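Long-range contacts in N2b-titin isoform (Homo sapiens, PDB 1YA5), which forms part of the giant muscle protein titin and contributes two amino-terminal immunoglobulin domains, here bound to telethonin: residues A27-F32 with G61-T66; V37-D42 with Y78-T83; L12-V17 with T92-V97. All blocks are in the same frame, centred on the assembly; numbering follows the deposited sequence.

Contact 1: A27-F32 with G61-T66; sequences AHISGF and GRAKLT
Gly61 rests over one face of the imidazole of His28. Its carbonyl O sits over the middle of the ring, 3.3 Å above the ring plane, while Gly61 CA makes a CH-pi contact 4.2 Å from the centroid of that ring. A chi1 of -148° at His28, well short of fully anti, leans the ring over the turn. A beta-carbon on Gly61 would collide with NE2 of His28, and the positive phi there also suits a residue without a side chain.

Backbone hydrogen bonds follow the antiparallel pattern. Ala27 and Ala63 form a hydrogen-bonded pair, Ala27 N to Ala63 O and Ala63 N to Ala27 O, both at 2.9 Å. Farther along, Ile29 N donates over 3.0 Å to Gly61 O, arriving in the carbonyl plane on a lone pair. The same oxygen receives the CA-H of His28 at 3.1 Å from His28 CA, so it takes one hydrogen bond and a weaker CA-H...O contact besides facing the ring.

Apolar contact occurs on the face carrying Ala27, Ile29 and Ala63. Ile29 sets CG1 anti to its carbonyl carbon (chi1 -57°) and extends CD1 to 4.2 Å from Ala63 CB.

The contact thus illustrates the division of labour in an immunoglobulin sheet: small apolar groups turn to the sandwich interior, where Leu80 meets both alanines, whereas His28 and Arg62 occupy the outer face.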
# COMPACT_ATOMS: atom_id res chain seq x y z
N ALA A 27 -0.67 15.38 13.97
CA ALA A 27 -0.40 16.62 13.23
C ALA A 27 0.43 17.57 14.08
O ALA A 27 0.44 17.47 15.30
CB ALA A 27 -1.69 17.30 12.81
N HIS A 28 1.12 18.50 13.42
CA HIS A 28 1.82 19.55 14.13
C HIS A 28 1.23 20.91 13.76
O HIS A 28 1.08 21.22 12.58
CB HIS A 28 3.31 19.49 13.83
CG HIS A 28 4.17 19.94 14.97
ND1 HIS A 28 4.75 19.06 15.87
CD2 HIS A 28 4.55 21.18 15.37
CE1 HIS A 28 5.46 19.74 16.75
NE2 HIS A 28 5.35 21.03 16.47
N ILE A 29 0.89 21.69 14.79
CA ILE A 29 0.25 22.98 14.63
C ILE A 29 1.06 24.00 15.39
O ILE A 29 1.55 23.72 16.47
CB ILE A 29 -1.11 22.96 15.31
CG1 ILE A 29 -1.98 21.85 14.73
CG2 ILE A 29 -1.78 24.29 15.16
CD1 ILE A 29 -3.20 21.55 15.57
N SER A 30 1.21 25.20 14.84
CA SER A 30 1.83 26.26 15.60
C SER A 30 0.93 27.46 15.59
O SER A 30 0.03 27.55 14.76
CB SER A 30 3.21 26.60 15.05
OG SER A 30 3.12 26.81 13.66
N GLY A 31 1.13 28.37 16.54
CA GLY A 31 0.40 29.62 16.55
C GLY A 31 0.24 30.17 17.93
O GLY A 31 0.31 29.43 18.90
N PHE A 32 0.03 31.48 18.02
CA PHE A 32 0.06 32.16 19.29
C PHE A 32 -1.11 33.12 19.40
O PHE A 32 -1.37 33.91 18.50
CB PHE A 32 1.38 32.91 19.44
CG PHE A 32 1.84 33.08 20.86
CD1 PHE A 32 2.66 32.13 21.45
CD2 PHE A 32 1.46 34.19 21.60
CE1 PHE A 32 3.10 32.28 22.77
CE2 PHE A 32 1.89 34.35 22.91
CZ PHE A 32 2.72 33.40 23.50
N GLY A 61 2.75 21.41 20.40
CA GLY A 61 2.40 21.50 18.99
C GLY A 61 2.04 20.16 18.39
O GLY A 61 1.73 20.08 17.22
N ARG A 62 2.11 19.11 19.22
CA ARG A 62 1.78 17.72 18.84
C ARG A 62 0.28 17.46 19.08
O ARG A 62 -0.14 17.36 20.23
CB ARG A 62 2.54 16.72 19.73
CG ARG A 62 4.04 16.50 19.45
CD ARG A 62 4.95 17.39 20.34
NE ARG A 62 5.45 16.79 21.59
CZ ARG A 62 6.32 17.38 22.42
NH1 ARG A 62 6.81 18.59 22.15
NH2 ARG A 62 6.72 16.77 23.54
N ALA A 63 -0.51 17.34 18.02
CA ALA A 63 -1.89 16.86 18.12
C ALA A 63 -1.94 15.42 17.65
O ALA A 63 -1.15 15.01 16.80
CB ALA A 63 -2.85 17.73 17.31
N LYS A 64 -2.86 14.64 18.18
CA LYS A 64 -2.73 13.22 18.07
C LYS A 64 -4.04 12.64 18.51
O LYS A 64 -4.58 13.00 19.54
CB LYS A 64 -1.61 12.75 18.98
CG LYS A 64 -1.06 11.36 18.73
CD LYS A 64 -0.17 11.01 19.91
CE LYS A 64 0.69 9.79 19.66
NZ LYS A 64 1.70 9.67 20.75
N LEU A 65 -4.55 11.76 17.68
CA LEU A 65 -5.73 11.03 18.00
C LEU A 65 -5.39 9.59 17.67
O LEU A 65 -4.93 9.30 16.56
CB LEU A 65 -6.89 11.55 17.16
CG LEU A 65 -8.22 10.85 17.33
CD1 LEU A 65 -9.36 11.73 16.86
CD2 LEU A 65 -8.21 9.55 16.57
N THR A 66 -5.58 8.69 18.63
CA THR A 66 -5.35 7.25 18.46
C THR A 66 -6.59 6.43 18.81
O THR A 66 -7.12 6.55 19.92
CB THR A 66 -4.25 6.73 19.40
OG1 THR A 66 -3.15 7.65 19.41
CG2 THR A 66 -3.76 5.37 18.94

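Contact 2: V37-D42 with Y78-T83; sequences VSWFRD and YSLKAT
Leu80 presses its branch point onto the indole of Trp39, with CG 3.5 Å from the centroid of the six-membered ring and only 9° off the ring normal. Its methyls part around this point: CD1 spreads over the rim near CZ2 and CH2 of Trp39, and CD2 fills the notch beside Val37, 3.9 Å from Val37 CB. Leu80 is thereby wedged between two side chains of strand 36-41. Val37 then turns CG1 to the methyl of Ala82, 4.0 Å from its CB.

At the far end the roles reverse, and the aromatic group belongs to strand 76-84. Arg41 holds CG anti to its backbone N (chi1 -176°), which carries the extended chain across the Tyr78 ring. Arg41 CG rests over one face of the Tyr78 ring, 3.9 Å from the centroid, and Arg41 CD reaches the phenol, 3.3 Å from Tyr78 OH. The guanidinium and ring planes stand 71° apart. Both polar ends find backbone carbonyls beyond: Tyr78 OH bonds Asn74 O, as in a tyrosine corner, and Arg41 NH2 bonds Ser75 O.

On the face that carries Ser38, Phe40, Ser79 and Lys81, Phe40 lays CE1 by Lys81 CB at 4.1 Å, and Ser79 OG holds a water while also bonding Thr92 OG1. Paired backbone bonds join Ser38 with Lys81 and Phe40 with Ser79.

Strand 87-98 flanks 76-84 on its other side, and strand 44-45 borders 36-41. Across the sandwich, Phe25, Ala27 and Ile29 of strand 23-32, with Ala63 and Leu65 of strand 62-67, close over Trp39 and Leu80.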
# COMPACT_ATOMS: atom_id res chain seq x y z
N VAL A 37 -7.88 23.36 19.96
CA VAL A 37 -8.01 22.33 18.95
C VAL A 37 -9.16 21.40 19.25
O VAL A 37 -9.55 21.22 20.39
CB VAL A 37 -6.73 21.55 18.81
CG1 VAL A 37 -5.61 22.47 18.44
CG2 VAL A 37 -6.41 20.84 20.11
N SER A 38 -9.70 20.80 18.21
CA SER A 38 -10.79 19.87 18.37
C SER A 38 -10.86 18.95 17.17
O SER A 38 -10.55 19.35 16.06
CB SER A 38 -12.08 20.64 18.55
OG SER A 38 -11.99 21.91 17.92
N TRP A 39 -11.25 17.71 17.40
CA TRP A 39 -11.20 16.67 16.39
C TRP A 39 -12.62 16.32 16.00
O TRP A 39 -13.51 16.34 16.84
CB TRP A 39 -10.54 15.43 16.99
CG TRP A 39 -9.07 15.51 17.19
CD1 TRP A 39 -8.41 15.95 18.32
CD2 TRP A 39 -8.06 15.10 16.28
NE1 TRP A 39 -7.05 15.84 18.14
CE2 TRP A 39 -6.81 15.31 16.90
CE3 TRP A 39 -8.09 14.55 14.99
CZ2 TRP A 39 -5.61 15.02 16.27
CZ3 TRP A 39 -6.89 14.25 14.37
CH2 TRP A 39 -5.66 14.50 15.01
N PHE A 40 -12.83 16.00 14.73
CA PHE A 40 -14.15 15.67 14.19
C PHE A 40 -14.09 14.42 13.32
O PHE A 40 -13.11 14.18 12.62
CB PHE A 40 -14.66 16.77 13.29
CG PHE A 40 -14.93 18.04 13.97
CD1 PHE A 40 -13.91 18.95 14.20
CD2 PHE A 40 -16.22 18.37 14.37
CE1 PHE A 40 -14.16 20.14 14.82
CE2 PHE A 40 -16.48 19.55 15.00
CZ PHE A 40 -15.45 20.44 15.22
N ARG A 41 -15.18 13.65 13.34
CA ARG A 41 -15.29 12.56 12.41
C ARG A 41 -16.54 12.78 11.61
O ARG A 41 -17.62 12.94 12.15
CB ARG A 41 -15.32 11.22 13.13
CG ARG A 41 -15.36 10.05 12.19
CD ARG A 41 -15.84 8.81 12.90
NE ARG A 41 -16.18 7.73 11.97
CZ ARG A 41 -17.42 7.38 11.66
NH1 ARG A 41 -18.45 8.03 12.19
NH2 ARG A 41 -17.64 6.39 10.82
N ASP A 42 -16.38 12.81 10.30
CA ASP A 42 -17.49 13.15 9.43
C ASP A 42 -18.27 14.34 9.99
O ASP A 42 -19.48 14.26 10.16
CB ASP A 42 -18.41 11.94 9.25
CG ASP A 42 -17.76 10.85 8.42
OD1 ASP A 42 -17.09 11.18 7.43
OD2 ASP A 42 -17.90 9.64 8.74
N TYR A 78 -11.55 12.19 8.99
CA TYR A 78 -11.17 12.75 10.26
C TYR A 78 -10.57 14.14 10.05
O TYR A 78 -9.77 14.33 9.15
CB TYR A 78 -10.19 11.82 10.95
CG TYR A 78 -10.88 10.59 11.50
CD1 TYR A 78 -11.45 9.66 10.65
CD2 TYR A 78 -11.00 10.40 12.87
CE1 TYR A 78 -12.11 8.55 11.15
CE2 TYR A 78 -11.66 9.31 13.38
CZ TYR A 78 -12.21 8.39 12.52
OH TYR A 78 -12.86 7.29 13.05
N SER A 79 -10.99 15.11 10.86
CA SER A 79 -10.50 16.49 10.76
C SER A 79 -9.98 16.95 12.08
O SER A 79 -10.42 16.48 13.13
CB SER A 79 -11.62 17.44 10.37
OG SER A 79 -12.15 17.08 9.12
N LEU A 80 -9.07 17.89 12.02
CA LEU A 80 -8.55 18.56 13.18
C LEU A 80 -8.76 20.04 12.91
O LEU A 80 -8.33 20.54 11.88
CB LEU A 80 -7.06 18.29 13.28
CG LEU A 80 -6.37 18.15 14.64
CD1 LEU A 80 -4.88 18.07 14.44
CD2 LEU A 80 -6.74 19.25 15.62
N LYS A 81 -9.43 20.74 13.81
CA LYS A 81 -9.57 22.19 13.70
C LYS A 81 -8.74 22.88 14.78
O LYS A 81 -8.65 22.39 15.90
CB LYS A 81 -11.02 22.63 13.81
CG LYS A 81 -11.25 24.08 13.52
CD LYS A 81 -12.74 24.38 13.54
CE LYS A 81 -13.04 25.84 13.26
NZ LYS A 81 -14.50 26.17 13.48
N ALA A 82 -8.12 23.99 14.39
CA ALA A 82 -7.33 24.81 15.31
C ALA A 82 -7.69 26.29 15.15
O ALA A 82 -7.59 26.84 14.05
CB ALA A 82 -5.87 24.62 15.06
N THR A 83 -8.11 26.92 16.24
CA THR A 83 -8.45 28.34 16.18
C THR A 83 -7.71 29.10 17.27
O THR A 83 -7.50 28.59 18.37
CB THR A 83 -9.95 28.56 16.36
OG1 THR A 83 -10.26 28.38 17.73
CG2 THR A 83 -10.73 27.52 15.60
O HOH W 1 -14.49 15.37 9.71

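Contact 3: L12-V17 with T92-V97; sequences LQSVVV and TAELLV
Leu95 swings CD1 across the Val15 side chain, 3.4 Å from Val15 CG1 and close by the carbonyl O of the same valine. This CD1 also faces Val17 CG1, which is turned into the crowded position between backbone N and carbonyl carbon (chi1 79°) and from there meets Val97 CG2 at 3.7 Å. On the other face Val16 CG2 lies alongside Leu96 CB, 3.6 Å away, both side chains pointing the same way. Before the strand begins, Leu12 CB abuts Ala93 CB at 3.6 Å.

The two strands run parallel, only 10° apart, and bond in the staggered manner of parallel strands: Val15 N to Glu94 O at 2.8 Å, Leu96 N to Val15 O, and Val17 N to Leu96 O. This pairing is characteristic of I-set domains, which share it with the V-set: an early strand leaves the first sheet and joins the edge of the other beside the last strand.

Ser14 extends the ladder with its side chain. OG, anti to the carbonyl carbon (chi1 -58°), accepts Glu94 N at 3.2 Å and also bonds Ser8 OG of telethonin. An alanine here would remove that hydroxyl and is likely to leave Glu94 N without its acceptor and the telethonin serine without this partner. Glu94 OE2 takes Ser7 N of telethonin, while Thr92 pairs with a telethonin strand in an antiparallel ladder that carries the sheet across the interface.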
# COMPACT_ATOMS: atom_id res chain seq x y z
N LEU A 12 -2.47 16.47 8.79
CA LEU A 12 -2.83 15.07 8.99
C LEU A 12 -2.44 14.23 7.80
O LEU A 12 -2.29 14.74 6.69
CB LEU A 12 -4.33 14.93 9.20
CG LEU A 12 -4.97 15.39 10.50
CD1 LEU A 12 -6.38 14.81 10.56
CD2 LEU A 12 -4.12 14.95 11.69
N GLN A 13 -2.26 12.93 8.02
CA GLN A 13 -2.24 12.00 6.91
C GLN A 13 -3.33 10.95 7.03
O GLN A 13 -3.80 10.63 8.13
CB GLN A 13 -0.89 11.34 6.79
CG GLN A 13 0.14 12.20 6.12
CD GLN A 13 1.40 11.45 5.83
OE1 GLN A 13 1.78 11.29 4.67
NE2 GLN A 13 2.05 10.96 6.88
N SER A 14 -3.73 10.43 5.87
CA SER A 14 -4.71 9.37 5.79
C SER A 14 -4.11 8.07 6.31
O SER A 14 -2.89 7.91 6.41
CB SER A 14 -5.24 9.21 4.35
OG SER A 14 -5.83 10.42 3.85
N VAL A 15 -4.98 7.14 6.67
CA VAL A 15 -4.53 6.03 7.49
C VAL A 15 -5.34 4.83 7.08
O VAL A 15 -6.58 4.83 7.15
CB VAL A 15 -4.77 6.33 8.97
CG1 VAL A 15 -4.69 5.11 9.77
CG2 VAL A 15 -3.78 7.36 9.48
N VAL A 16 -4.64 3.81 6.63
CA VAL A 16 -5.25 2.55 6.27
C VAL A 16 -4.79 1.56 7.31
O VAL A 16 -3.59 1.36 7.50
CB VAL A 16 -4.77 2.09 4.91
CG1 VAL A 16 -4.61 0.58 4.90
CG2 VAL A 16 -5.74 2.52 3.82
N VAL A 17 -5.75 0.95 7.99
CA VAL A 17 -5.41 0.05 9.07
C VAL A 17 -6.21 -1.24 8.97
O VAL A 17 -7.30 -1.27 8.41
CB VAL A 17 -5.70 0.71 10.40
CG1 VAL A 17 -7.18 0.65 10.70
CG2 VAL A 17 -4.86 0.08 11.51
N THR A 92 -7.76 17.68 7.22
CA THR A 92 -8.70 16.60 7.06
C THR A 92 -8.02 15.46 6.33
O THR A 92 -7.25 15.69 5.42
CB THR A 92 -9.88 17.06 6.24
OG1 THR A 92 -10.59 18.06 6.98
CG2 THR A 92 -10.83 15.91 5.97
N ALA A 93 -8.30 14.24 6.76
CA ALA A 93 -7.63 13.04 6.28
C ALA A 93 -8.64 11.90 6.44
O ALA A 93 -9.56 12.01 7.25
CB ALA A 93 -6.38 12.78 7.12
N GLU A 94 -8.48 10.80 5.69
CA GLU A 94 -9.36 9.63 5.86
C GLU A 94 -8.78 8.43 6.65
O GLU A 94 -7.56 8.20 6.69
CB GLU A 94 -9.91 9.14 4.52
CG GLU A 94 -10.01 10.22 3.49
CD GLU A 94 -11.12 9.96 2.48
OE1 GLU A 94 -12.21 9.52 2.92
OE2 GLU A 94 -10.90 10.19 1.24
N LEU A 95 -9.68 7.67 7.26
CA LEU A 95 -9.34 6.36 7.83
C LEU A 95 -10.04 5.29 7.03
O LEU A 95 -11.25 5.34 6.85
CB LEU A 95 -9.78 6.27 9.27
CG LEU A 95 -9.49 4.98 9.99
CD1 LEU A 95 -8.06 4.54 9.82
CD2 LEU A 95 -9.80 5.19 11.43
N LEU A 96 -9.26 4.34 6.52
CA LEU A 96 -9.83 3.18 5.88
C LEU A 96 -9.45 2.00 6.70
O LEU A 96 -8.28 1.69 6.86
CB LEU A 96 -9.29 3.02 4.47
CG LEU A 96 -10.06 2.02 3.60
CD1 LEU A 96 -11.56 2.25 3.63
CD2 LEU A 96 -9.56 2.06 2.20
N VAL A 97 -10.45 1.37 7.28
CA VAL A 97 -10.25 0.14 8.01
C VAL A 97 -10.57 -1.04 7.11
O VAL A 97 -11.57 -1.05 6.36
CB VAL A 97 -11.16 0.07 9.21
CG1 VAL A 97 -11.09 -1.31 9.83
CG2 VAL A 97 -10.82 1.17 10.19

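Overall arrangement
Each contact joins strands within one of the two sheets of a single immunoglobulin domain. Contact 1 ties neighbouring strands of the first sheet; contacts 2 and 3 belong to the second, where strands 76-84 and 87-98 lie side by side. Contacts 1 and 2 meet face to face in the core, where Ala27 and Leu80 probably occupy the positions at which many relatives carry the inter-sheet disulfide. Leu12 of contact 3 reaches Ala27 and Trp39, joining all three. Chemistry follows position. Contact 2 is the most aromatic, contact 1 sets alanines toward the core and stacks a histidine on a glycine at the surface, and contact 3, at the sheet's edge, adds polar groups that engage telethonin.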